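Local coordinates for protein putative N-acetylmuramoyl-L-alanine amidase,autolysin cwp6 (Peptoclostridium difficile, PDB 5J72) that probably cleaves the amide bond between N-acetylmuramic acid and L-alanine in peptidoglycan with a zinc-dependent amidase domain, and carries three CWB2 modules for attachment to the cell wall, at residues Ile61-Asp66 against Tyr104-Glu109; Ala138-Thr143 against Ile184-Lys189; Lys254-Asn259 against Glu282-Ile287; Thr557-Ile562 against Pro598-Glu603. One frame throughout, in Å; residues are numbered along the deposited sequence. Where two conformers were deposited one is given.

Contact 1: Ile61-Asp66 against Tyr104-Glu109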
# COMPACT_ATOMS: atom_id res chain seq x y z
N ILE A 61 8.46 -19.80 14.81
CA ILE A 61 7.39 -20.76 15.08
C ILE A 61 6.78 -21.06 13.68
O ILE A 61 6.49 -20.13 12.93
CB ILE A 61 6.30 -20.15 16.03
CG1 ILE A 61 6.95 -19.78 17.41
CG2 ILE A 61 5.13 -21.17 16.20
CD1 ILE A 61 6.06 -18.74 18.18
N ASN A 62 6.63 -22.35 13.32
CA ASN A 62 6.04 -22.73 12.02
C ASN A 62 4.64 -23.27 12.33
O ASN A 62 4.55 -24.33 12.93
CB ASN A 62 6.91 -23.86 11.40
CG ASN A 62 8.24 -23.25 10.95
OD1 ASN A 62 8.26 -22.57 9.90
ND2 ASN A 62 9.35 -23.40 11.66
N TYR A 63 3.60 -22.57 11.96
CA TYR A 63 2.24 -22.96 12.26
C TYR A 63 1.78 -24.01 11.20
O TYR A 63 0.88 -23.74 10.40
CB TYR A 63 1.34 -21.70 12.23
CG TYR A 63 1.64 -20.85 13.45
CD1 TYR A 63 2.53 -19.78 13.37
CD2 TYR A 63 1.07 -21.14 14.69
CE1 TYR A 63 2.82 -19.01 14.50
CE2 TYR A 63 1.38 -20.40 15.82
CZ TYR A 63 2.25 -19.33 15.72
OH TYR A 63 2.62 -18.65 16.84
N ASN A 64 2.43 -25.16 11.42
CA ASN A 64 2.16 -26.20 10.45
C ASN A 64 1.27 -27.30 11.02
O ASN A 64 1.36 -28.43 10.53
CB ASN A 64 3.49 -26.84 10.01
CG ASN A 64 4.38 -25.99 9.16
OD1 ASN A 64 5.58 -26.31 9.03
ND2 ASN A 64 3.90 -24.88 8.54
N LYS A 65 0.44 -27.02 11.94
CA LYS A 65 -0.50 -28.01 12.49
C LYS A 65 -1.91 -27.47 12.32
O LYS A 65 -2.15 -26.29 12.55
CB LYS A 65 -0.22 -28.27 13.99
CG LYS A 65 1.19 -28.83 14.33
CD LYS A 65 1.41 -30.23 13.86
CE LYS A 65 0.62 -31.26 14.65
NZ LYS A 65 1.07 -31.36 16.08
N ASP A 66 -2.87 -28.33 11.93
CA ASP A 66 -4.25 -27.92 11.71
C ASP A 66 -5.11 -28.49 12.84
O ASP A 66 -5.39 -29.68 12.87
CB ASP A 66 -4.71 -28.38 10.33
CG ASP A 66 -5.62 -27.39 9.66
OD1 ASP A 66 -5.97 -26.37 10.28
OD2 ASP A 66 -6.04 -27.65 8.54
N TYR A 104 0.11 -14.05 25.05
CA TYR A 104 0.83 -14.68 23.93
C TYR A 104 -0.09 -15.55 23.05
O TYR A 104 0.41 -16.22 22.16
CB TYR A 104 2.00 -15.55 24.45
CG TYR A 104 2.84 -14.71 25.38
CD1 TYR A 104 2.74 -14.86 26.76
CD2 TYR A 104 3.62 -13.65 24.88
CE1 TYR A 104 3.37 -13.98 27.63
CE2 TYR A 104 4.26 -12.75 25.76
CZ TYR A 104 4.11 -12.93 27.14
OH TYR A 104 4.60 -12.02 28.04
N ASP A 105 -1.40 -15.55 23.27
CA ASP A 105 -2.29 -16.41 22.45
C ASP A 105 -2.22 -16.03 20.98
O ASP A 105 -2.24 -14.83 20.66
CB ASP A 105 -3.73 -16.15 22.88
CG ASP A 105 -4.10 -16.82 24.19
OD1 ASP A 105 -3.26 -17.52 24.77
OD2 ASP A 105 -5.22 -16.63 24.62
N VAL A 106 -2.17 -17.00 20.09
CA VAL A 106 -2.07 -16.71 18.65
C VAL A 106 -3.24 -17.36 17.98
O VAL A 106 -3.46 -18.57 18.22
CB VAL A 106 -0.71 -17.26 18.13
CG1 VAL A 106 -0.70 -17.23 16.60
CG2 VAL A 106 0.44 -16.41 18.72
N THR A 107 -4.03 -16.59 17.20
CA THR A 107 -5.21 -17.14 16.55
C THR A 107 -4.87 -17.60 15.14
O THR A 107 -4.29 -16.84 14.33
CB THR A 107 -6.32 -16.06 16.53
OG1 THR A 107 -6.56 -15.66 17.86
CG2 THR A 107 -7.60 -16.59 15.92
N GLN A 108 -5.23 -18.85 14.83
CA GLN A 108 -4.99 -19.41 13.49
C GLN A 108 -6.30 -19.40 12.75
O GLN A 108 -7.22 -20.19 13.01
CB GLN A 108 -4.44 -20.85 13.60
CG GLN A 108 -4.12 -21.47 12.23
CD GLN A 108 -3.27 -22.70 12.45
OE1 GLN A 108 -2.33 -22.71 13.24
NE2 GLN A 108 -3.53 -23.78 11.67
N GLU A 109 -6.42 -18.50 11.77
CA GLU A 109 -7.66 -18.38 11.00
C GLU A 109 -7.50 -19.17 9.70
O GLU A 109 -6.44 -19.72 9.43
CB GLU A 109 -7.87 -16.92 10.59
CG GLU A 109 -7.76 -15.97 11.76
CD GLU A 109 -9.10 -15.83 12.50
OE1 GLU A 109 -9.22 -14.91 13.32
OE2 GLU A 109 -10.01 -16.62 12.25
O HOH W 1 -0.03 -24.59 13.61
O HOH W 2 -6.03 -23.67 9.99

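Contact 2: Ala138-Thr143 against Ile184-Lys189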
# COMPACT_ATOMS: atom_id res chain seq x y z
N ALA A 138 -13.71 4.23 17.02
CA ALA A 138 -14.54 5.37 16.61
C ALA A 138 -13.76 6.47 15.94
O ALA A 138 -14.24 7.05 14.98
CB ALA A 138 -15.26 5.94 17.82
N THR A 139 -12.56 6.78 16.44
CA THR A 139 -11.72 7.80 15.82
C THR A 139 -10.30 7.26 15.65
O THR A 139 -9.99 6.13 16.07
CB THR A 139 -11.68 9.07 16.69
OG1 THR A 139 -10.77 8.88 17.77
CG2 THR A 139 -13.06 9.42 17.31
N ARG A 140 -9.47 8.07 15.04
CA ARG A 140 -8.09 7.74 14.81
C ARG A 140 -7.40 7.36 16.17
O ARG A 140 -6.52 6.49 16.16
CB ARG A 140 -7.38 8.94 14.19
CG ARG A 140 -7.46 10.21 15.04
CD ARG A 140 -7.00 11.49 14.23
NE ARG A 140 -7.86 11.62 13.04
CZ ARG A 140 -7.57 12.31 11.94
NH1 ARG A 140 -6.45 13.01 11.86
NH2 ARG A 140 -8.39 12.27 10.90
N PHE A 141 -7.77 8.01 17.28
CA PHE A 141 -7.15 7.71 18.59
C PHE A 141 -7.47 6.27 19.00
O PHE A 141 -6.56 5.58 19.43
CB PHE A 141 -7.69 8.66 19.69
CG PHE A 141 -7.29 10.07 19.41
CD1 PHE A 141 -6.07 10.56 19.83
CD2 PHE A 141 -8.12 10.91 18.65
CE1 PHE A 141 -5.66 11.86 19.50
CE2 PHE A 141 -7.72 12.21 18.33
CZ PHE A 141 -6.49 12.68 18.75
N GLU A 142 -8.77 5.83 18.88
CA GLU A 142 -9.10 4.46 19.26
C GLU A 142 -8.54 3.49 18.28
O GLU A 142 -8.23 2.36 18.68
CB GLU A 142 -10.62 4.21 19.38
CG GLU A 142 -11.28 4.99 20.51
CD GLU A 142 -11.57 6.43 20.13
OE1 GLU A 142 -11.60 6.77 18.93
OE2 GLU A 142 -11.77 7.23 21.05
N THR A 143 -8.43 3.87 16.99
CA THR A 143 -7.85 2.93 16.03
C THR A 143 -6.35 2.70 16.41
O THR A 143 -5.91 1.54 16.34
CB THR A 143 -7.98 3.48 14.59
OG1 THR A 143 -9.33 3.27 14.23
CG2 THR A 143 -7.11 2.70 13.56
N ILE A 184 2.82 3.63 17.90
CA ILE A 184 2.65 5.07 17.87
C ILE A 184 1.21 5.30 18.39
O ILE A 184 0.24 4.72 17.88
CB ILE A 184 2.76 5.60 16.44
CG1 ILE A 184 4.24 5.54 15.99
CG2 ILE A 184 2.10 7.02 16.39
CD1 ILE A 184 4.50 5.80 14.45
N LEU A 185 1.08 6.11 19.44
CA LEU A 185 -0.27 6.47 19.90
C LEU A 185 -0.42 8.01 19.62
O LEU A 185 0.56 8.69 19.37
CB LEU A 185 -0.49 6.25 21.44
CG LEU A 185 -0.45 4.76 21.82
CD1 LEU A 185 -0.60 4.62 23.37
CD2 LEU A 185 -1.52 3.92 21.05
N LEU A 186 -1.63 8.51 19.74
CA LEU A 186 -1.86 9.89 19.36
C LEU A 186 -2.28 10.84 20.47
O LEU A 186 -3.05 10.46 21.37
CB LEU A 186 -3.01 9.88 18.30
CG LEU A 186 -2.72 8.97 17.09
CD1 LEU A 186 -3.92 8.93 16.18
CD2 LEU A 186 -1.46 9.43 16.37
N ALA A 187 -1.79 12.08 20.37
CA ALA A 187 -2.09 13.15 21.32
C ALA A 187 -2.72 14.36 20.58
O ALA A 187 -2.72 14.41 19.35
CB ALA A 187 -0.79 13.63 21.92
N ASN A 188 -3.25 15.30 21.38
CA ASN A 188 -3.72 16.59 20.89
C ASN A 188 -2.59 17.52 21.30
O ASN A 188 -1.68 17.10 22.03
CB ASN A 188 -5.03 16.97 21.53
CG ASN A 188 -6.14 16.16 20.93
OD1 ASN A 188 -6.23 16.08 19.70
ND2 ASN A 188 -7.03 15.55 21.68
N LYS A 189 -2.61 18.77 20.87
CA LYS A 189 -1.49 19.63 21.22
C LYS A 189 -1.34 19.85 22.72
O LYS A 189 -0.20 19.92 23.21
CB LYS A 189 -1.66 21.04 20.57
CG LYS A 189 -0.48 21.94 20.86
CD LYS A 189 -0.75 23.38 20.42
CE LYS A 189 0.48 24.19 20.72
NZ LYS A 189 0.25 25.64 20.46
O HOH W 3 -4.15 6.94 20.52

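Contact 3: Lys254-Asn259 against Glu282-Ile287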
# COMPACT_ATOMS: atom_id res chain seq x y z
N LYS A 254 21.90 5.83 16.52
CA LYS A 254 22.40 5.47 17.87
C LYS A 254 22.15 4.01 18.13
O LYS A 254 22.79 3.42 19.02
CB LYS A 254 21.66 6.25 18.94
CG LYS A 254 22.00 7.74 19.02
CD LYS A 254 20.97 8.33 19.97
CE LYS A 254 21.36 9.65 20.62
NZ LYS A 254 20.69 9.80 22.00
N TYR A 255 21.20 3.37 17.38
CA TYR A 255 20.90 1.94 17.57
C TYR A 255 21.64 1.04 16.60
O TYR A 255 22.11 -0.03 16.99
CB TYR A 255 19.39 1.70 17.35
CG TYR A 255 18.60 2.20 18.53
CD1 TYR A 255 18.43 3.57 18.76
CD2 TYR A 255 18.07 1.30 19.46
CE1 TYR A 255 17.78 4.03 19.92
CE2 TYR A 255 17.42 1.75 20.60
CZ TYR A 255 17.29 3.11 20.84
OH TYR A 255 16.65 3.46 22.01
N HIS A 256 21.71 1.45 15.31
CA HIS A 256 22.45 0.65 14.33
C HIS A 256 22.81 1.60 13.20
O HIS A 256 22.22 2.68 13.10
CB HIS A 256 21.64 -0.55 13.81
CG HIS A 256 20.28 -0.16 13.32
ND1 HIS A 256 19.15 -0.34 14.08
CD2 HIS A 256 19.88 0.40 12.15
CE1 HIS A 256 18.11 0.12 13.40
NE2 HIS A 256 18.52 0.58 12.24
N ASP A 257 23.74 1.21 12.35
CA ASP A 257 24.16 2.15 11.33
C ASP A 257 23.11 2.53 10.32
O ASP A 257 22.40 1.67 9.79
CB ASP A 257 25.35 1.55 10.52
CG ASP A 257 26.66 1.44 11.33
OD1 ASP A 257 27.55 0.71 10.89
OD2 ASP A 257 26.76 2.08 12.40
N VAL A 258 23.03 3.80 10.03
CA VAL A 258 22.17 4.24 8.96
C VAL A 258 23.00 4.14 7.66
O VAL A 258 24.01 4.83 7.53
CB VAL A 258 21.67 5.66 9.20
CG1 VAL A 258 21.09 6.26 7.91
CG2 VAL A 258 20.59 5.64 10.29
N ASN A 259 22.61 3.27 6.72
CA ASN A 259 23.35 3.18 5.47
C ASN A 259 22.45 3.18 4.24
O ASN A 259 22.92 2.98 3.13
CB ASN A 259 24.23 1.96 5.47
CG ASN A 259 23.49 0.71 5.69
OD1 ASN A 259 22.25 0.64 5.54
ND2 ASN A 259 24.17 -0.33 6.14
N GLU A 282 10.34 -1.63 8.09
CA GLU A 282 10.85 -3.01 8.12
C GLU A 282 12.39 -3.02 8.05
O GLU A 282 13.03 -3.79 8.74
CB GLU A 282 10.31 -3.80 6.86
CG GLU A 282 10.90 -5.17 6.77
CD GLU A 282 10.43 -5.92 5.50
OE1 GLU A 282 9.29 -5.70 5.06
OE2 GLU A 282 11.21 -6.75 4.98
N ASP A 283 12.97 -2.12 7.24
CA ASP A 283 14.43 -2.03 7.12
C ASP A 283 15.05 -1.27 8.30
O ASP A 283 16.23 -1.36 8.49
CB ASP A 283 14.80 -1.21 5.88
CG ASP A 283 14.53 -1.93 4.55
OD1 ASP A 283 14.04 -3.09 4.57
OD2 ASP A 283 14.82 -1.32 3.48
N GLN A 284 14.21 -0.52 9.07
CA GLN A 284 14.71 0.35 10.17
C GLN A 284 15.74 1.30 9.61
O GLN A 284 16.82 1.49 10.21
CB GLN A 284 15.32 -0.48 11.34
CG GLN A 284 14.25 -1.43 11.86
CD GLN A 284 14.71 -2.25 13.06
OE1 GLN A 284 15.65 -1.88 13.76
NE2 GLN A 284 14.03 -3.36 13.33
N GLN A 285 15.43 1.89 8.45
CA GLN A 285 16.35 2.87 7.84
C GLN A 285 15.47 4.08 7.65
O GLN A 285 14.25 4.00 7.38
CB GLN A 285 17.03 2.33 6.57
CG GLN A 285 17.95 1.16 6.91
CD GLN A 285 19.27 1.61 7.54
OE1 GLN A 285 19.87 2.63 7.17
NE2 GLN A 285 19.72 0.88 8.54
N PRO A 286 16.04 5.28 7.78
CA PRO A 286 15.19 6.46 7.68
C PRO A 286 14.60 6.97 6.37
O PRO A 286 15.12 6.75 5.28
CB PRO A 286 16.07 7.57 8.27
CG PRO A 286 17.49 7.11 8.02
CD PRO A 286 17.48 5.60 7.81
N ILE A 287 13.51 7.69 6.56
CA ILE A 287 12.88 8.46 5.47
C ILE A 287 13.47 9.88 5.65
O ILE A 287 13.37 10.47 6.73
CB ILE A 287 11.34 8.52 5.61
CG1 ILE A 287 10.72 7.10 5.41
CG2 ILE A 287 10.78 9.52 4.56
CD1 ILE A 287 9.21 7.12 5.90

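Contact 4: Thr557-Ile562 against Pro598-Glu603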
# COMPACT_ATOMS: atom_id res chain seq x y z
N THR A 557 -23.96 9.31 -29.10
CA THR A 557 -24.01 10.21 -27.95
C THR A 557 -22.70 10.03 -27.13
O THR A 557 -22.07 11.01 -26.72
CB THR A 557 -25.22 9.88 -27.09
OG1 THR A 557 -26.41 10.10 -27.88
CG2 THR A 557 -25.28 10.74 -25.83
N ALA A 558 -22.32 8.77 -26.92
CA ALA A 558 -21.09 8.44 -26.17
C ALA A 558 -19.92 9.10 -26.84
O ALA A 558 -19.14 9.79 -26.20
CB ALA A 558 -20.90 6.92 -26.13
N ALA A 559 -19.77 8.96 -28.17
CA ALA A 559 -18.59 9.54 -28.82
C ALA A 559 -18.58 11.07 -28.76
O ALA A 559 -17.52 11.69 -28.63
CB ALA A 559 -18.54 9.06 -30.32
N SER A 560 -19.80 11.70 -28.87
CA SER A 560 -19.90 13.18 -28.81
C SER A 560 -19.53 13.68 -27.42
O SER A 560 -18.73 14.62 -27.31
CB SER A 560 -21.32 13.65 -29.12
OG SER A 560 -21.74 12.98 -30.30
N ASN A 561 -20.07 13.02 -26.37
CA ASN A 561 -19.75 13.41 -24.97
C ASN A 561 -18.26 13.30 -24.70
O ASN A 561 -17.66 14.24 -24.18
CB ASN A 561 -20.51 12.52 -24.01
CG ASN A 561 -21.97 12.80 -23.97
OD1 ASN A 561 -22.33 13.90 -24.35
ND2 ASN A 561 -22.84 11.87 -23.55
N ILE A 562 -17.62 12.15 -25.05
CA ILE A 562 -16.15 11.99 -24.76
C ILE A 562 -15.34 12.96 -25.53
O ILE A 562 -14.39 13.56 -25.00
CB ILE A 562 -15.75 10.50 -25.08
CG1 ILE A 562 -16.48 9.56 -24.09
CG2 ILE A 562 -14.21 10.34 -25.04
CD1 ILE A 562 -16.52 8.09 -24.51
N PRO A 598 -23.40 -1.29 -26.69
CA PRO A 598 -22.87 -0.02 -27.23
C PRO A 598 -21.31 0.03 -27.07
O PRO A 598 -20.81 -0.22 -25.99
CB PRO A 598 -23.59 1.05 -26.40
CG PRO A 598 -24.69 0.37 -25.77
CD PRO A 598 -24.23 -1.04 -25.52
N ALA A 599 -20.61 0.41 -28.14
CA ALA A 599 -19.16 0.40 -28.18
C ALA A 599 -18.61 1.48 -29.01
O ALA A 599 -19.19 1.81 -30.04
CB ALA A 599 -18.68 -0.94 -28.76
N ILE A 600 -17.50 2.09 -28.59
CA ILE A 600 -16.83 3.13 -29.35
C ILE A 600 -15.36 2.90 -29.22
O ILE A 600 -14.91 2.14 -28.34
CB ILE A 600 -17.10 4.56 -28.83
CG1 ILE A 600 -16.72 4.62 -27.30
CG2 ILE A 600 -18.63 4.92 -29.02
CD1 ILE A 600 -16.71 6.01 -26.78
N LEU A 601 -14.59 3.57 -30.07
CA LEU A 601 -13.16 3.48 -30.02
C LEU A 601 -12.61 4.86 -30.08
O LEU A 601 -12.77 5.59 -31.06
CB LEU A 601 -12.57 2.60 -31.12
CG LEU A 601 -11.05 2.37 -31.10
CD1 LEU A 601 -10.75 1.01 -31.70
CD2 LEU A 601 -10.25 3.42 -31.83
N VAL A 602 -11.92 5.25 -29.02
CA VAL A 602 -11.34 6.56 -28.89
C VAL A 602 -9.93 6.59 -29.36
O VAL A 602 -9.13 5.80 -28.89
CB VAL A 602 -11.35 7.00 -27.38
CG1 VAL A 602 -10.76 8.40 -27.22
CG2 VAL A 602 -12.78 6.93 -26.83
N GLU A 603 -9.59 7.51 -30.32
CA GLU A 603 -8.20 7.70 -30.73
C GLU A 603 -7.84 8.98 -30.04
O GLU A 603 -8.07 10.08 -30.60
CB GLU A 603 -8.08 7.86 -32.25
CG GLU A 603 -8.52 6.58 -32.94
CD GLU A 603 -7.35 5.59 -33.06
OE1 GLU A 603 -6.28 5.85 -32.49
OE2 GLU A 603 -7.52 4.56 -33.72

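Contact 1: Ile61-Asp66 against Tyr104-Glu109
The Tyr63 ring meets Val106 and Gln108 obliquely, while one of its faces is covered from within its own strand by Ile61 CG2, 3.4 Å above the plane and offset toward the rim. Toward Val106 the phenol end does the touching: Val106 CG1 lies 3.7 Å from Tyr63 CZ, and Tyr63 OH sits against both methyls of the valine. Gln108 OE1 lies 3.9 Å from Tyr63 CB. The Gln108 amide stands 82° from the ring plane, and the two side chains run past one another, pointing opposite ways. These residues belong to the beta-rich N-terminal domain, where strand 56-63 and strand 106-113 are not paired with each other, so side chains bridge them. Gln108, with CG anti to the backbone N (chi1 -178°) and an extended chain, reaches the loop beyond Tyr63. There its NE2 donates to Lys65 O at 3.0 Å, with an N-H...O angle of 158°; the acceptor lies close to the amide plane. Two waters extend this grip: one accepts from Lys65 N and donates to Gln108 OE1, the other accepts from Gln108 NE2 and donates to Asp66 OD1. Trp73 NE1 also donates to Gln108 OE1, fixing which way the amide faces.

Contact 2: Ala138-Thr143 against Ile184-Lys189
Phe141 drives its ring edge at the strand: CD1 is 3.4 Å from Leu186 O, which lies near the ring plane, and 3.5 Å from Leu186 CB. With CG trans to the carbonyl carbon (chi1 -64°), the ring is carried to the strand although the Phe141 CB does not point there. The carbonyl oxygen of Ala187 is also at this edge, 3.9 Å from Phe141 CE1. Further round, Phe141 CZ meets Asn188 OD1 at 3.5 Å; here the approach is oblique, with ring and amide planes 59° apart. Leu186 turns its other end to the helix, placing CD1 3.6 Å from Arg140 O and across the aliphatic CB and CG of Arg140. No direct hydrogen bond joins the segments. Instead one water donates to Phe141 O and accepts from Leu186 N, bridging the two backbones.

The next shell sets the start of the helix. Thr139 is its N-cap: OG1 accepts from Phe141 N at 3.2 Å, and Thr139 N donates back to Glu142 OE1 at 2.7 Å, completing a capping box. Thr139 OG1 donates to that same carboxylate oxygen, and the two donors arrive from opposite faces of the carboxylate plane. Beyond the segments, Asn188 ND2 is held by Asp191, Arg140 NH1 by the carbonyl of Gly164, and Leu186 O accepts from Thr196 OG1.

In the first CWB2 module, helix 140-151 meets the outermost strand, 184-187, of a four-stranded parallel sheet; this strand pairs with strand 158-163. Helix 194-203 touches Phe141 through Ser195 and Thr196, and helix 375-387 packs on Leu186 and Arg140 through Val375.

Contact 3: Lys254-Asn259 against Glu282-Ile287
His256 swings its ring toward Gln284 because CG lies between the backbone N and the carbonyl carbon (chi1 52°), whereas Gln285 bends at chi2 (-76°), which turns its amide back onto the backbone of Asp257 and Asn259. The imidazole uses its edge: His256 NE2 donates to Gln284 O at 2.8 Å. The bond is nearly straight (N-H...O 172°), and the donor lies in the carbonyl plane as the oxygen does in the ring plane. Gln284 CB and OE1 pack beside the ring as well, OE1 coming within 3.2 Å of His256 CE1.

The Gln285 amide spans the opposite backbone with both of its ends. NE2 donates to Asp257 O at 3.1 Å, almost exactly in the amide plane, and OE1 accepts from Asn259 N at 2.8 Å, this donor tilted out of the carbonyl plane. OE1 takes a second bond from Lys260 N, so the two ends together fix the amide's orientation. Beside these bonds, Val258 CG1 reaches the CG-CD side of the Pro286 ring, 3.7 Å from Pro286 CD.

Helix 270-283 ends here in a Schellman motif, with Gln284 as the C-prime residue of positive phi: Gln285 N bonds to Ala280 O and Gln284 N to Gly281 O. The carbonyl to which His256 donates thus belongs to the residue that turns the chain out of the helix. Within the second CWB2 module, the contact joins that turn to the loop between helix 241-253 and strand 260-265; Ile252 of the former helix packs on Val258 and Pro286, and Thr179 of helix 174-180 touches His256 and Gln284.

Contact 4: Thr557-Ile562 against Pro598-Glu603
Ile600 leads the strand's approach to Ala558, Ala559 and Ile562 on the helix. From CB, which points toward the helix, its two branches part. CG2 goes to the alanines, lying 4.2 Å from Ala558 CB and 4.3 Å from Ala559 CB, so the small residues let the helix backbone come near; Ala559 N is also 4.3 Å from this methyl. CG1 sits between the backbone N and the carbonyl carbon (chi1 55°) and carries CD1 on toward Ile562. The CD1 atoms of the two isoleucines are modelled closer together than carbons can sit, so the detail of their meeting is doubtful.

One turn along the helix from Ala558, Ile562 also reaches Val602. Its CG2 touches Val602 CG2 at 4.1 Å, the two side chains lying at a slant to each other. Ile600 and Val602, two apart in the strand, therefore face the helix together. No hydrogen bond joins the segments; the contacts between side chains are all apolar, and all five touching residues are buried.

The axes of segments 557-562 and 599-603 approach to 8.8 Å, with N-to-C directions 29° apart. Ile543 of strand 541-544 touches Ala559, Ile562 and Ile600, and Ile629 and Ile633 of helix 619-637 cover Ile562 as well. This is a helix packed on one face of a mixed six-stranded sheet, as in the alpha/beta fold of zinc-dependent Amidase_3 enzymes. Strand 599-606 lies next to strand 525-532, which supplies the zinc ligand His530; the side chain of Val602 is about 6 Å from that of His530.

From the N terminus the four contacts follow in series, each loop closing before the next opens, so none nests or crosses. Contact 1 closes a 37-residue excursion in the beta-rich N-terminal domain. Contact 2 closes 40 residues in the first CWB2 module, joining a helix start to an edge strand, and contact 3 closes the shortest loop, 22 residues, in the second, joining a helix end to the loop between helix 241-253 and strand 260-265. Nearest atoms of contacts 2 and 3 are about 10 Å apart, without touching. Contact 4 closes 35 residues in the amidase domain; its centre is about 48 Å or more from those of the others, and it lies across the chain's centre from contacts 1 and 3.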